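Local coordinates for protein domain of Unknown Function with a Cystatin-Like Fold (Nostoc punctiforme, PDB 2RGQ) that is of unknown function but has the cystatin-like fold of the SnoaL-like, NTF2-related families, many of whose members bind small molecules in a pocket, at residues V107-R112 and I121-E126; K69-S74 and S89-V94; L10-L15 and G116-I121; A102-V107 and E126-L131. All coordinates share one frame; numbering follows the deposited sequence.

Contact 1: residues V107-R112 and I121-E126; sequences VKDQVR and ILRQIE
Ile121 leans on Arg112 with its side chain and on Gln110 with its backbone. Its CG1 meets Arg112 CB at 3.5 Å, and its CD1 lies over one face of the Arg112 guanidinium, off toward the rim. The arginine runs extended to CD and then bends (chi3 -60°), which brings the flat group across the isoleucine. Gln110 O accepts twice, from Ile121 N at 2.8 Å and from Leu122 N at 3.2 Å. This is a classic beta bulge, set where the chain of residues 121-126 turns a corner before pairing antiparallel with 107-112. The Gln110 side chain then runs alongside Leu122, its OE1 3.9 Å from Leu122 CB.

On the other face of the sheet Val107 places CG1 above the guanidinium of Arg123, 3.6 Å from NE. That guanidinium takes Asp109 side-on: NE reaches the syn lone pair of OD1 at 2.8 Å and NH2 reaches OD2 at 3.0 Å, with the two planes only 7° apart. The remaining nitrogen, NH1, forms a salt bridge to Glu20 of helix 6-25, and Phe19 adds a cation-pi contact. Held by carboxylates of both strand and helix and covered by a valine methyl, the buried guanidinium is probably restricted in rotation, and ion pairing joins the sheet to the helix here.

Contact 2: residues K69-S74 and S89-V94; sequences KRHCSS and SYLTVV
Cys72 O is gripped from two directions: Thr92 N donates to it at 3.0 Å in the plane of the carbonyl, and a water donates at 2.9 Å. That water also bonds Thr92 OG1 and Ser74 OG, at 2.9 and 2.7 Å, bridging the two strands on the face of Cys72 and Thr92. The threonine hydroxyl turns toward it because OG1 stands between the backbone N and the carbonyl carbon (chi1 50°).

On the opposite face His71 and Val93 project together from neighbouring strands. Val93 CG1 sits over the middle of the imidazole, 3.9 Å from its centroid, a CH-pi contact, while Val93 CG2 approaches His71 CD2 at 3.5 Å. The ring's ND1 bonds Asp24 of helix 6-25. Back on the Cys72 face, Arg70 forms a salt bridge with Asp128 of the second subunit and Tyr90 OH bonds Asp24 of the third.

This hairpin thus has two chemistries: an imidazole packed on valine beneath the helix, and a mixed, partly hydrated face that meets the neighbouring subunits.

Contact 3: residues L10-L15 and G116-I121; sequences LEIMEL and GKWYLI
Glu11 reaches from the helix to the strand past the CD1 edge of the indole of Trp118. Its CB lies 3.9 Å from Trp118 CD1, CG runs past the same carbon, and CD comes within 3.5 Å of it at the ring edge, the carboxylate standing 82° to the ring plane. At the tip the oxygens part company. OE2 accepts a nearly straight bond from Trp118 N (2.9 Å, 177°), met from above the carboxylate plane, and lies within bonding distance of a water that accepts from Lys117 NZ and is also close to Trp118 O; OE1 takes a second water that leads to Gly116 O.

Ile12 covers one face of the indole, its CD1 3.8 Å from the centroid of the six-membered ring and almost on the ring normal. Leu15 covers the root of the tryptophan, CD2 3.5 Å from Trp118 O. The indole NE1 bonds Asp8 of the same helix. An alanine in place of Trp118 would probably leave the Ile12 methyl without its aromatic face and Asp8 without this donor, opening a gap between helix and strand. This packing of helix 6-25 on strand 117-127 is the helix-on-sheet arrangement of the cystatin-like fold.

Contact 4: residues A102-V107 and E126-L131; sequences AGSAFV and EVDPSL
Ser104 meets Asp128 with both backbone and side chain. Asp128 N donates to Ser104 O at 2.9 Å, and the hydroxyl OG of Ser104 donates to OD2 of Asp128 over a distance so short that its exact length is doubtful. With chi1 at 61° the serine oxygen is turned to the Asp128 side of its strand. Further along the pair of strands, Phe106 and Glu126 exchange backbone bonds, Phe106 N to Glu126 O at 3.0 Å and Glu126 N to Phe106 O at 2.8 Å. Their side chains run together on one face, with Glu126 OE1 3.5 Å from Phe106 CD2.

Strand pairing gives way at Asp128 to a type I beta turn that ends at Leu131, while on the other strand Ala102 and Gly103 both face Val93 as a classic beta bulge.

Behind the first shell, a water ties the turn to the strand: it accepts from Ser104 N at 3.0 Å and from Ser130 OG, and donates to Asp128 O at 2.8 Å. A second water donates to both Ser104 OG and Ser130 OG. Replacing Asp128 by an alanine would probably leave the Ser104 hydroxyl without its acceptor and Arg70 of the third subunit without its salt-bridge partner. Arg96 of that same subunit packs on Asp128 and Pro129.

From the N terminus, helix 6-25 supplies the first half of contact 3, which closes only when the chain returns as strand 117-127, some hundred residues later. Within that long loop, contact 2 opens and closes as the hairpin of strands 69-80 and 84-95. Strand 101-114 follows; its first half enters contact 4 and its second half contact 1. Both close on strand 117-127 and its sequel, contact 1 nested inside contact 4, and contact 3 crosses both. Val107 and Glu126 belong to contacts 1 and 4, Ile121 to contacts 1 and 3. Strand 84-95 pairs with strand 101-114, joining contact 2 to contacts 1 and 4 in one sheet, against which contact 3 sets the helix.

Contact 1: residues V107-R112 and I121-E126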
loop_
_atom_site.group_PDB
_atom_site.type_symbol
_atom_site.label_atom_id
_atom_site.label_comp_id
_atom_site.label_asym_id
_atom_site.label_seq_id
_atom_site.Cartn_x
_atom_site.Cartn_y
_atom_site.Cartn_z
ATOM N N VAL B 107 -12.246 -2.212 -5.324
ATOM C CA VAL B 107 -12.111 -1.738 -6.694
ATOM C C VAL B 107 -11.734 -2.858 -7.641
ATOM O O VAL B 107 -10.790 -3.600 -7.389
ATOM C CB VAL B 107 -11.074 -0.576 -6.774
ATOM C CG1 VAL B 107 -10.981 0.000 -8.182
ATOM C CG2 VAL B 107 -11.421 0.538 -5.815
ATOM N N LYS B 108 -12.467 -2.962 -8.772
ATOM C CA LYS B 108 -12.155 -3.942 -9.791
ATOM C C LYS B 108 -11.829 -3.188 -11.088
ATOM O O LYS B 108 -12.651 -2.416 -11.564
ATOM C CB LYS B 108 -13.314 -4.907 -10.033
ATOM C CG LYS B 108 -12.881 -6.076 -10.907
ATOM C CD LYS B 108 -14.038 -6.893 -11.510
ATOM C CE LYS B 108 -13.522 -7.595 -12.789
ATOM N NZ LYS B 108 -13.103 -6.599 -13.868
ATOM N N ASP B 109 -10.659 -3.456 -11.652
ATOM C CA ASP B 109 -10.178 -2.794 -12.882
ATOM C C ASP B 109 -9.959 -3.777 -14.017
ATOM O O ASP B 109 -9.460 -4.873 -13.803
ATOM C CB ASP B 109 -8.858 -2.049 -12.628
ATOM C CG ASP B 109 -9.003 -0.921 -11.630
ATOM O OD1 ASP B 109 -9.896 -0.082 -11.876
ATOM O OD2 ASP B 109 -8.187 -0.820 -10.660
ATOM N N GLN B 110 -10.437 -3.433 -15.211
ATOM C CA GLN B 110 -10.093 -4.175 -16.420
ATOM C C GLN B 110 -9.119 -3.226 -17.110
ATOM O O GLN B 110 -9.453 -2.019 -17.308
ATOM C CB GLN B 110 -11.293 -4.407 -17.312
ATOM C CG GLN B 110 -12.391 -5.242 -16.701
ATOM C CD GLN B 110 -13.590 -5.362 -17.611
ATOM O OE1 GLN B 110 -13.604 -4.818 -18.723
ATOM N NE2 GLN B 110 -14.618 -6.076 -17.148
ATOM N N VAL B 111 -7.938 -3.726 -17.473
ATOM C CA VAL B 111 -6.902 -2.913 -18.068
ATOM C C VAL B 111 -6.470 -3.547 -19.399
ATOM O O VAL B 111 -6.703 -4.730 -19.624
ATOM C CB VAL B 111 -5.687 -2.706 -17.178
ATOM C CG1 VAL B 111 -6.089 -1.879 -15.885
ATOM C CG2 VAL B 111 -4.975 -4.064 -16.885
ATOM N N ARG B 112 -5.935 -2.719 -20.273
ATOM C CA ARG B 112 -5.510 -3.163 -21.603
ATOM C C ARG B 112 -4.264 -2.434 -22.043
ATOM O O ARG B 112 -4.097 -1.232 -21.761
ATOM C CB ARG B 112 -6.631 -2.925 -22.592
ATOM C CG ARG B 112 -6.412 -3.461 -24.027
ATOM C CD ARG B 112 -7.620 -3.164 -24.887
ATOM N NE ARG B 112 -8.836 -3.791 -24.337
ATOM C CZ ARG B 112 -10.093 -3.407 -24.571
ATOM N NH1 ARG B 112 -10.354 -2.430 -25.370
ATOM N NH2 ARG B 112 -11.101 -4.043 -24.038
ATOM N N ILE B 121 -9.603 0.298 -18.859
ATOM C CA ILE B 121 -10.786 0.118 -19.719
ATOM C C ILE B 121 -12.061 0.307 -18.900
ATOM O O ILE B 121 -13.042 0.918 -19.354
ATOM C CB ILE B 121 -10.831 -1.294 -20.371
ATOM C CG1 ILE B 121 -9.587 -1.495 -21.271
ATOM C CG2 ILE B 121 -12.194 -1.526 -21.114
ATOM C CD1 ILE B 121 -9.444 -0.477 -22.424
ATOM N N LEU B 122 -12.081 -0.296 -17.717
ATOM C CA LEU B 122 -13.210 -0.181 -16.841
ATOM C C LEU B 122 -12.776 -0.267 -15.423
ATOM O O LEU B 122 -12.221 -1.277 -15.000
ATOM C CB LEU B 122 -14.239 -1.286 -17.092
ATOM C CG LEU B 122 -15.452 -1.317 -16.155
ATOM C CD1 LEU B 122 -16.225 -0.004 -16.192
ATOM C CD2 LEU B 122 -16.344 -2.439 -16.568
ATOM N N ARG B 123 -13.041 0.790 -14.671
ATOM C CA ARG B 123 -12.806 0.796 -13.229
ATOM C C ARG B 123 -14.165 0.836 -12.549
ATOM O O ARG B 123 -14.965 1.749 -12.806
ATOM C CB ARG B 123 -11.906 1.966 -12.821
ATOM C CG ARG B 123 -11.930 2.194 -11.314
ATOM C CD ARG B 123 -10.885 3.138 -10.845
ATOM N NE ARG B 123 -9.668 2.377 -10.580
ATOM C CZ ARG B 123 -8.799 2.649 -9.614
ATOM N NH1 ARG B 123 -8.916 3.695 -8.813
ATOM N NH2 ARG B 123 -7.775 1.841 -9.444
ATOM N N GLN B 124 -14.424 -0.170 -11.699
ATOM C CA GLN B 124 -15.656 -0.299 -10.922
ATOM C C GLN B 124 -15.308 -0.174 -9.452
ATOM O O GLN B 124 -14.509 -0.966 -8.930
ATOM C CB GLN B 124 -16.340 -1.634 -11.186
ATOM C CG GLN B 124 -16.977 -1.674 -12.580
ATOM C CD GLN B 124 -17.526 -3.024 -12.920
ATOM O OE1 GLN B 124 -16.780 -3.982 -12.914
ATOM N NE2 GLN B 124 -18.783 -3.098 -13.315
ATOM N N ILE B 125 -15.851 0.853 -8.818
ATOM C CA ILE B 125 -15.639 1.150 -7.400
ATOM C C ILE B 125 -16.901 0.745 -6.636
ATOM O O ILE B 125 -17.993 1.221 -6.953
ATOM C CB ILE B 125 -15.315 2.648 -7.187
ATOM C CG1 ILE B 125 -14.095 3.058 -8.028
ATOM C CG2 ILE B 125 -15.083 2.918 -5.694
ATOM C CD1 ILE B 125 -13.623 4.452 -7.902
ATOM N N GLU B 126 -16.743 -0.135 -5.644
ATOM C CA GLU B 126 -17.834 -0.661 -4.832
ATOM C C GLU B 126 -17.609 -0.080 -3.458
ATOM O O GLU B 126 -16.829 -0.616 -2.675
ATOM C CB GLU B 126 -17.798 -2.195 -4.850
ATOM C CG GLU B 126 -17.951 -2.746 -6.267
ATOM C CD GLU B 126 -18.020 -4.277 -6.353
ATOM O OE1 GLU B 126 -17.746 -4.982 -5.345
ATOM O OE2 GLU B 126 -18.351 -4.785 -7.462
HETATM O O HOH W 1 -13.951 -3.941 -13.708
#

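Contact 2: residues K69-S74 and S89-V94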
loop_
_atom_site.group_PDB
_atom_site.type_symbol
_atom_site.label_atom_id
_atom_site.label_comp_id
_atom_site.label_asym_id
_atom_site.label_seq_id
_atom_site.Cartn_x
_atom_site.Cartn_y
_atom_site.Cartn_z
ATOM N N LYS B 69 -8.916 15.057 0.193
ATOM C CA LYS B 69 -8.614 13.760 0.729
ATOM C C LYS B 69 -7.265 13.211 0.275
ATOM O O LYS B 69 -6.545 13.831 -0.504
ATOM C CB LYS B 69 -9.650 12.726 0.231
ATOM C CG LYS B 69 -11.163 13.092 0.316
ATOM C CD LYS B 69 -11.628 13.529 1.723
ATOM C CE LYS B 69 -13.148 13.596 1.854
ATOM N NZ LYS B 69 -13.546 14.273 3.124
ATOM N N ARG B 70 -6.943 12.060 0.844
ATOM C CA ARG B 70 -5.904 11.184 0.343
ATOM C C ARG B 70 -6.623 9.874 0.062
ATOM O O ARG B 70 -7.217 9.294 0.958
ATOM C CB ARG B 70 -4.761 10.959 1.323
ATOM C CG ARG B 70 -3.812 12.153 1.566
ATOM C CD ARG B 70 -3.132 12.602 0.292
ATOM N NE ARG B 70 -2.358 13.813 0.502
ATOM C CZ ARG B 70 -1.963 14.638 -0.467
ATOM N NH1 ARG B 70 -2.190 14.386 -1.764
ATOM N NH2 ARG B 70 -1.284 15.719 -0.128
ATOM N N HIS B 71 -6.665 9.504 -1.205
ATOM C CA HIS B 71 -7.153 8.215 -1.693
ATOM C C HIS B 71 -5.966 7.257 -1.851
ATOM O O HIS B 71 -5.065 7.520 -2.629
ATOM C CB HIS B 71 -7.815 8.404 -3.053
ATOM C CG HIS B 71 -9.121 9.125 -3.008
ATOM N ND1 HIS B 71 -9.207 10.494 -2.906
ATOM C CD2 HIS B 71 -10.402 8.676 -3.077
ATOM C CE1 HIS B 71 -10.478 10.852 -2.909
ATOM N NE2 HIS B 71 -11.223 9.772 -3.030
ATOM N N CYS B 72 -5.963 6.145 -1.112
ATOM C CA CYS B 72 -4.841 5.193 -1.104
ATOM C C CYS B 72 -5.264 3.839 -1.614
ATOM O O CYS B 72 -6.317 3.345 -1.232
ATOM C CB CYS B 72 -4.291 4.993 0.308
ATOM S SG CYS B 72 -3.874 6.474 1.183
ATOM N N SER B 73 -4.406 3.272 -2.473
ATOM C CA SER B 73 -4.588 1.957 -3.062
ATOM C C SER B 73 -3.764 0.922 -2.287
ATOM O O SER B 73 -2.608 1.194 -1.933
ATOM C CB SER B 73 -4.155 1.987 -4.537
ATOM O OG SER B 73 -4.293 0.726 -5.164
ATOM N N SER B 74 -4.334 -0.274 -2.051
ATOM C CA SER B 74 -3.640 -1.369 -1.356
ATOM C C SER B 74 -4.172 -2.725 -1.795
ATOM O O SER B 74 -5.192 -2.772 -2.458
ATOM C CB SER B 74 -3.767 -1.264 0.154
ATOM O OG SER B 74 -5.096 -1.448 0.613
ATOM N N SER B 89 -8.377 -4.492 -5.883
ATOM C CA SER B 89 -7.614 -3.762 -4.903
ATOM C C SER B 89 -8.569 -3.103 -3.923
ATOM O O SER B 89 -9.785 -3.148 -4.120
ATOM C CB SER B 89 -6.758 -2.701 -5.576
ATOM O OG SER B 89 -7.530 -1.627 -6.123
ATOM N N TYR B 90 -7.990 -2.496 -2.893
ATOM C CA TYR B 90 -8.744 -1.718 -1.960
ATOM C C TYR B 90 -8.442 -0.262 -2.122
ATOM O O TYR B 90 -7.344 0.082 -2.472
ATOM C CB TYR B 90 -8.379 -2.076 -0.528
ATOM C CG TYR B 90 -8.930 -3.376 -0.002
ATOM C CD1 TYR B 90 -9.895 -4.118 -0.688
ATOM C CD2 TYR B 90 -8.546 -3.806 1.254
ATOM C CE1 TYR B 90 -10.455 -5.245 -0.126
ATOM C CE2 TYR B 90 -9.108 -4.931 1.824
ATOM C CZ TYR B 90 -10.040 -5.654 1.120
ATOM O OH TYR B 90 -10.604 -6.773 1.644
ATOM N N LEU B 91 -9.435 0.549 -1.761
ATOM C CA LEU B 91 -9.341 1.989 -1.732
ATOM C C LEU B 91 -9.726 2.390 -0.332
ATOM O O LEU B 91 -10.762 1.929 0.189
ATOM C CB LEU B 91 -10.278 2.638 -2.740
ATOM C CG LEU B 91 -10.343 4.173 -2.812
ATOM C CD1 LEU B 91 -8.986 4.729 -3.129
ATOM C CD2 LEU B 91 -11.403 4.613 -3.844
ATOM N N THR B 92 -8.846 3.138 0.335
ATOM C CA THR B 92 -9.171 3.743 1.625
ATOM C C THR B 92 -8.977 5.252 1.493
ATOM O O THR B 92 -8.025 5.702 0.842
ATOM C CB THR B 92 -8.344 3.148 2.772
ATOM O OG1 THR B 92 -6.954 3.155 2.404
ATOM C CG2 THR B 92 -8.805 1.693 3.029
ATOM N N VAL B 93 -9.874 6.042 2.086
ATOM C CA VAL B 93 -9.874 7.474 1.930
ATOM C C VAL B 93 -9.824 8.121 3.315
ATOM O O VAL B 93 -10.576 7.737 4.227
ATOM C CB VAL B 93 -11.130 7.940 1.138
ATOM C CG1 VAL B 93 -11.026 9.451 0.752
ATOM C CG2 VAL B 93 -11.377 7.060 -0.114
ATOM N N VAL B 94 -8.966 9.120 3.460
ATOM C CA VAL B 94 -8.813 9.870 4.694
ATOM C C VAL B 94 -8.815 11.352 4.356
ATOM O O VAL B 94 -8.563 11.722 3.202
ATOM C CB VAL B 94 -7.509 9.492 5.473
ATOM C CG1 VAL B 94 -7.482 7.992 5.711
ATOM C CG2 VAL B 94 -6.251 9.952 4.765
HETATM O O HOH W 2 -6.014 1.069 0.597
HETATM O O HOH W 3 -7.383 0.762 -5.329
#

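Contact 3: residues L10-L15 and G116-I121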
loop_
_atom_site.group_PDB
_atom_site.type_symbol
_atom_site.label_atom_id
_atom_site.label_comp_id
_atom_site.label_asym_id
_atom_site.label_seq_id
_atom_site.Cartn_x
_atom_site.Cartn_y
_atom_site.Cartn_z
ATOM N N LEU B 10 3.665 -3.776 -12.333
ATOM C CA LEU B 10 4.029 -2.493 -11.713
ATOM C C LEU B 10 3.361 -1.319 -12.431
ATOM O O LEU B 10 2.813 -0.415 -11.776
ATOM C CB LEU B 10 5.535 -2.345 -11.628
ATOM C CG LEU B 10 6.281 -3.277 -10.708
ATOM C CD1 LEU B 10 7.748 -3.253 -11.015
ATOM C CD2 LEU B 10 6.067 -2.890 -9.225
ATOM N N GLU B 11 3.354 -1.352 -13.759
ATOM C CA GLU B 11 2.659 -0.325 -14.586
ATOM C C GLU B 11 1.158 -0.324 -14.327
ATOM O O GLU B 11 0.526 0.733 -14.234
ATOM C CB GLU B 11 2.952 -0.493 -16.090
ATOM C CG GLU B 11 2.638 0.777 -16.922
ATOM C CD GLU B 11 2.881 0.636 -18.418
ATOM O OE1 GLU B 11 3.818 -0.108 -18.754
ATOM O OE2 GLU B 11 2.135 1.253 -19.246
ATOM N N ILE B 12 0.558 -1.501 -14.206
ATOM C CA ILE B 12 -0.892 -1.571 -13.926
ATOM C C ILE B 12 -1.196 -1.009 -12.524
ATOM O O ILE B 12 -2.184 -0.281 -12.349
ATOM C CB ILE B 12 -1.415 -3.021 -14.093
ATOM C CG1 ILE B 12 -1.349 -3.464 -15.558
ATOM C CG2 ILE B 12 -2.818 -3.210 -13.566
ATOM C CD1 ILE B 12 -1.384 -4.977 -15.724
HETATM N N MSE B 13 -0.385 -1.354 -11.536
HETATM C CA MSE B 13 -0.538 -0.807 -10.201
HETATM C C MSE B 13 -0.393 0.719 -10.241
HETATM O O MSE B 13 -1.111 1.415 -9.539
HETATM C CB MSE B 13 0.451 -1.443 -9.215
HETATM C CG MSE B 13 -0.016 -2.815 -8.766
HETATM SE SE MSE B 13 1.207 -3.456 -7.450
HETATM C CE MSE B 13 2.451 -3.971 -8.613
ATOM N N GLU B 14 0.551 1.223 -11.035
ATOM C CA GLU B 14 0.721 2.690 -11.221
ATOM C C GLU B 14 -0.508 3.389 -11.817
ATOM O O GLU B 14 -0.765 4.549 -11.516
ATOM C CB GLU B 14 1.983 3.006 -12.015
ATOM C CG GLU B 14 3.222 2.964 -11.165
ATOM C CD GLU B 14 4.475 3.430 -11.914
ATOM O OE1 GLU B 14 4.326 4.024 -13.019
ATOM O OE2 GLU B 14 5.603 3.224 -11.382
ATOM N N LEU B 15 -1.355 2.670 -12.551
ATOM C CA LEU B 15 -2.598 3.296 -13.047
ATOM C C LEU B 15 -3.460 3.719 -11.878
ATOM O O LEU B 15 -3.997 4.832 -11.908
ATOM C CB LEU B 15 -3.445 2.367 -13.887
ATOM C CG LEU B 15 -2.924 1.997 -15.266
ATOM C CD1 LEU B 15 -3.656 0.777 -15.883
ATOM C CD2 LEU B 15 -2.981 3.240 -16.177
ATOM N N GLY B 116 1.410 -0.177 -26.752
ATOM C CA GLY B 116 2.473 -0.425 -25.815
ATOM C C GLY B 116 2.388 0.088 -24.404
ATOM O O GLY B 116 3.366 -0.066 -23.652
ATOM N N LYS B 117 1.251 0.669 -24.036
ATOM C CA LYS B 117 1.031 1.230 -22.721
ATOM C C LYS B 117 -0.237 0.705 -22.115
ATOM O O LYS B 117 -1.233 0.560 -22.837
ATOM C CB LYS B 117 0.910 2.737 -22.884
ATOM C CG LYS B 117 0.708 3.522 -21.616
ATOM C CD LYS B 117 1.098 4.978 -21.869
ATOM C CE LYS B 117 0.687 5.881 -20.710
ATOM N NZ LYS B 117 1.310 5.516 -19.425
ATOM N N TRP B 118 -0.245 0.547 -20.777
ATOM C CA TRP B 118 -1.446 0.069 -20.086
ATOM C C TRP B 118 -2.376 1.229 -19.782
ATOM O O TRP B 118 -1.939 2.349 -19.412
ATOM C CB TRP B 118 -1.138 -0.659 -18.780
ATOM C CG TRP B 118 -0.458 -1.944 -18.973
ATOM C CD1 TRP B 118 0.868 -2.161 -18.946
ATOM C CD2 TRP B 118 -1.080 -3.205 -19.216
ATOM N NE1 TRP B 118 1.134 -3.500 -19.116
ATOM C CE2 TRP B 118 -0.049 -4.164 -19.308
ATOM C CE3 TRP B 118 -2.397 -3.615 -19.395
ATOM C CZ2 TRP B 118 -0.300 -5.531 -19.561
ATOM C CZ3 TRP B 118 -2.670 -4.980 -19.634
ATOM C CH2 TRP B 118 -1.617 -5.920 -19.725
ATOM N N TYR B 119 -3.662 0.947 -19.949
ATOM C CA TYR B 119 -4.747 1.871 -19.682
ATOM C C TYR B 119 -5.925 1.224 -18.991
ATOM O O TYR B 119 -6.170 0.030 -19.156
ATOM C CB TYR B 119 -5.331 2.393 -21.004
ATOM C CG TYR B 119 -4.395 3.216 -21.793
ATOM C CD1 TYR B 119 -4.251 4.584 -21.541
ATOM C CD2 TYR B 119 -3.611 2.640 -22.772
ATOM C CE1 TYR B 119 -3.357 5.350 -22.276
ATOM C CE2 TYR B 119 -2.701 3.393 -23.510
ATOM C CZ TYR B 119 -2.589 4.741 -23.274
ATOM O OH TYR B 119 -1.658 5.440 -24.004
ATOM N N LEU B 120 -6.641 2.005 -18.190
ATOM C CA LEU B 120 -7.908 1.580 -17.630
ATOM C C LEU B 120 -9.008 1.484 -18.711
ATOM O O LEU B 120 -9.311 2.480 -19.418
ATOM C CB LEU B 120 -8.365 2.592 -16.554
ATOM C CG LEU B 120 -7.563 2.655 -15.246
ATOM C CD1 LEU B 120 -8.006 3.880 -14.440
ATOM C CD2 LEU B 120 -7.743 1.392 -14.418
ATOM N N ILE B 121 -9.603 0.298 -18.859
ATOM C CA ILE B 121 -10.786 0.118 -19.719
ATOM C C ILE B 121 -12.061 0.307 -18.900
ATOM O O ILE B 121 -13.042 0.918 -19.354
ATOM C CB ILE B 121 -10.831 -1.294 -20.371
ATOM C CG1 ILE B 121 -9.587 -1.495 -21.271
ATOM C CG2 ILE B 121 -12.194 -1.526 -21.114
ATOM C CD1 ILE B 121 -9.444 -0.477 -22.424
HETATM O O HOH W 4 0.322 3.025 -18.182
HETATM O O HOH W 5 4.001 -1.082 -21.206
#

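Contact 4: residues A102-V107 and E126-L131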
loop_
_atom_site.group_PDB
_atom_site.type_symbol
_atom_site.label_atom_id
_atom_site.label_comp_id
_atom_site.label_asym_id
_atom_site.label_seq_id
_atom_site.Cartn_x
_atom_site.Cartn_y
_atom_site.Cartn_z
ATOM N N ALA B 102 -12.599 8.993 5.689
ATOM C CA ALA B 102 -13.634 9.404 4.719
ATOM C C ALA B 102 -14.425 8.265 4.076
ATOM O O ALA B 102 -15.571 8.492 3.670
ATOM C CB ALA B 102 -13.077 10.344 3.623
ATOM N N GLY B 103 -13.837 7.077 3.988
ATOM C CA GLY B 103 -14.522 5.936 3.426
ATOM C C GLY B 103 -13.555 4.915 2.909
ATOM O O GLY B 103 -12.329 5.025 3.115
ATOM N N SER B 104 -14.123 3.901 2.269
ATOM C CA SER B 104 -13.353 2.790 1.713
ATOM C C SER B 104 -14.127 2.131 0.595
ATOM O O SER B 104 -15.325 2.323 0.466
ATOM C CB SER B 104 -12.982 1.751 2.782
ATOM O OG SER B 104 -14.112 1.131 3.414
ATOM N N ALA B 105 -13.449 1.317 -0.190
ATOM C CA ALA B 105 -14.084 0.645 -1.301
ATOM C C ALA B 105 -13.274 -0.517 -1.786
ATOM O O ALA B 105 -12.065 -0.599 -1.510
ATOM C CB ALA B 105 -14.328 1.624 -2.468
ATOM N N PHE B 106 -13.971 -1.426 -2.453
ATOM C CA PHE B 106 -13.337 -2.520 -3.154
ATOM C C PHE B 106 -13.346 -2.037 -4.617
ATOM O O PHE B 106 -14.330 -1.506 -5.057
ATOM C CB PHE B 106 -14.112 -3.807 -2.981
ATOM C CG PHE B 106 -13.630 -4.913 -3.863
ATOM C CD1 PHE B 106 -12.496 -5.607 -3.543
ATOM C CD2 PHE B 106 -14.314 -5.235 -5.035
ATOM C CE1 PHE B 106 -12.038 -6.632 -4.369
ATOM C CE2 PHE B 106 -13.834 -6.256 -5.869
ATOM C CZ PHE B 106 -12.695 -6.949 -5.505
ATOM N N VAL B 107 -12.246 -2.212 -5.324
ATOM C CA VAL B 107 -12.111 -1.738 -6.694
ATOM C C VAL B 107 -11.734 -2.858 -7.641
ATOM O O VAL B 107 -10.790 -3.600 -7.389
ATOM C CB VAL B 107 -11.074 -0.576 -6.774
ATOM C CG1 VAL B 107 -10.981 0.000 -8.182
ATOM C CG2 VAL B 107 -11.421 0.538 -5.815
ATOM N N GLU B 126 -16.743 -0.135 -5.644
ATOM C CA GLU B 126 -17.834 -0.661 -4.832
ATOM C C GLU B 126 -17.609 -0.080 -3.458
ATOM O O GLU B 126 -16.829 -0.616 -2.675
ATOM C CB GLU B 126 -17.798 -2.195 -4.850
ATOM C CG GLU B 126 -17.951 -2.746 -6.267
ATOM C CD GLU B 126 -18.020 -4.277 -6.353
ATOM O OE1 GLU B 126 -17.746 -4.982 -5.345
ATOM O OE2 GLU B 126 -18.351 -4.785 -7.462
ATOM N N VAL B 127 -18.259 1.060 -3.213
ATOM C CA VAL B 127 -18.087 1.817 -1.985
ATOM C C VAL B 127 -18.672 1.118 -0.757
ATOM O O VAL B 127 -19.832 0.611 -0.806
ATOM C CB VAL B 127 -18.696 3.259 -2.172
ATOM C CG1 VAL B 127 -18.764 4.014 -0.854
ATOM C CG2 VAL B 127 -17.887 4.043 -3.223
ATOM N N ASP B 128 -17.909 1.116 0.338
ATOM C CA ASP B 128 -18.369 0.580 1.606
ATOM C C ASP B 128 -19.456 1.495 2.218
ATOM O O ASP B 128 -19.436 2.695 1.997
ATOM C CB ASP B 128 -17.179 0.332 2.545
ATOM C CG ASP B 128 -16.326 -0.831 2.074
ATOM O OD1 ASP B 128 -16.909 -1.803 1.532
ATOM O OD2 ASP B 128 -15.084 -0.808 2.284
ATOM N N PRO B 129 -20.398 0.918 2.992
ATOM C CA PRO B 129 -21.560 1.656 3.547
ATOM C C PRO B 129 -21.234 2.857 4.453
ATOM O O PRO B 129 -22.106 3.672 4.732
ATOM C CB PRO B 129 -22.333 0.577 4.321
ATOM C CG PRO B 129 -21.655 -0.700 4.121
ATOM C CD PRO B 129 -20.406 -0.507 3.383
ATOM N N SER B 130 -19.990 2.978 4.899
ATOM C CA SER B 130 -19.593 4.088 5.756
ATOM C C SER B 130 -19.649 5.456 5.118
ATOM O O SER B 130 -19.691 6.430 5.848
ATOM C CB SER B 130 -18.174 3.882 6.277
ATOM O OG SER B 130 -17.236 3.844 5.227
ATOM N N LEU B 131 -19.659 5.534 3.779
ATOM C CA LEU B 131 -19.570 6.813 3.077
ATOM C C LEU B 131 -20.705 7.738 3.474
ATOM O O LEU B 131 -21.860 7.354 3.299
ATOM C CB LEU B 131 -19.570 6.630 1.561
ATOM C CG LEU B 131 -19.126 7.880 0.757
ATOM C CD1 LEU B 131 -17.601 8.054 0.811
ATOM C CD2 LEU B 131 -19.578 7.795 -0.668
HETATM O O HOH W 6 -15.207 2.446 5.530
HETATM O O HOH W 7 -17.065 4.174 2.455
#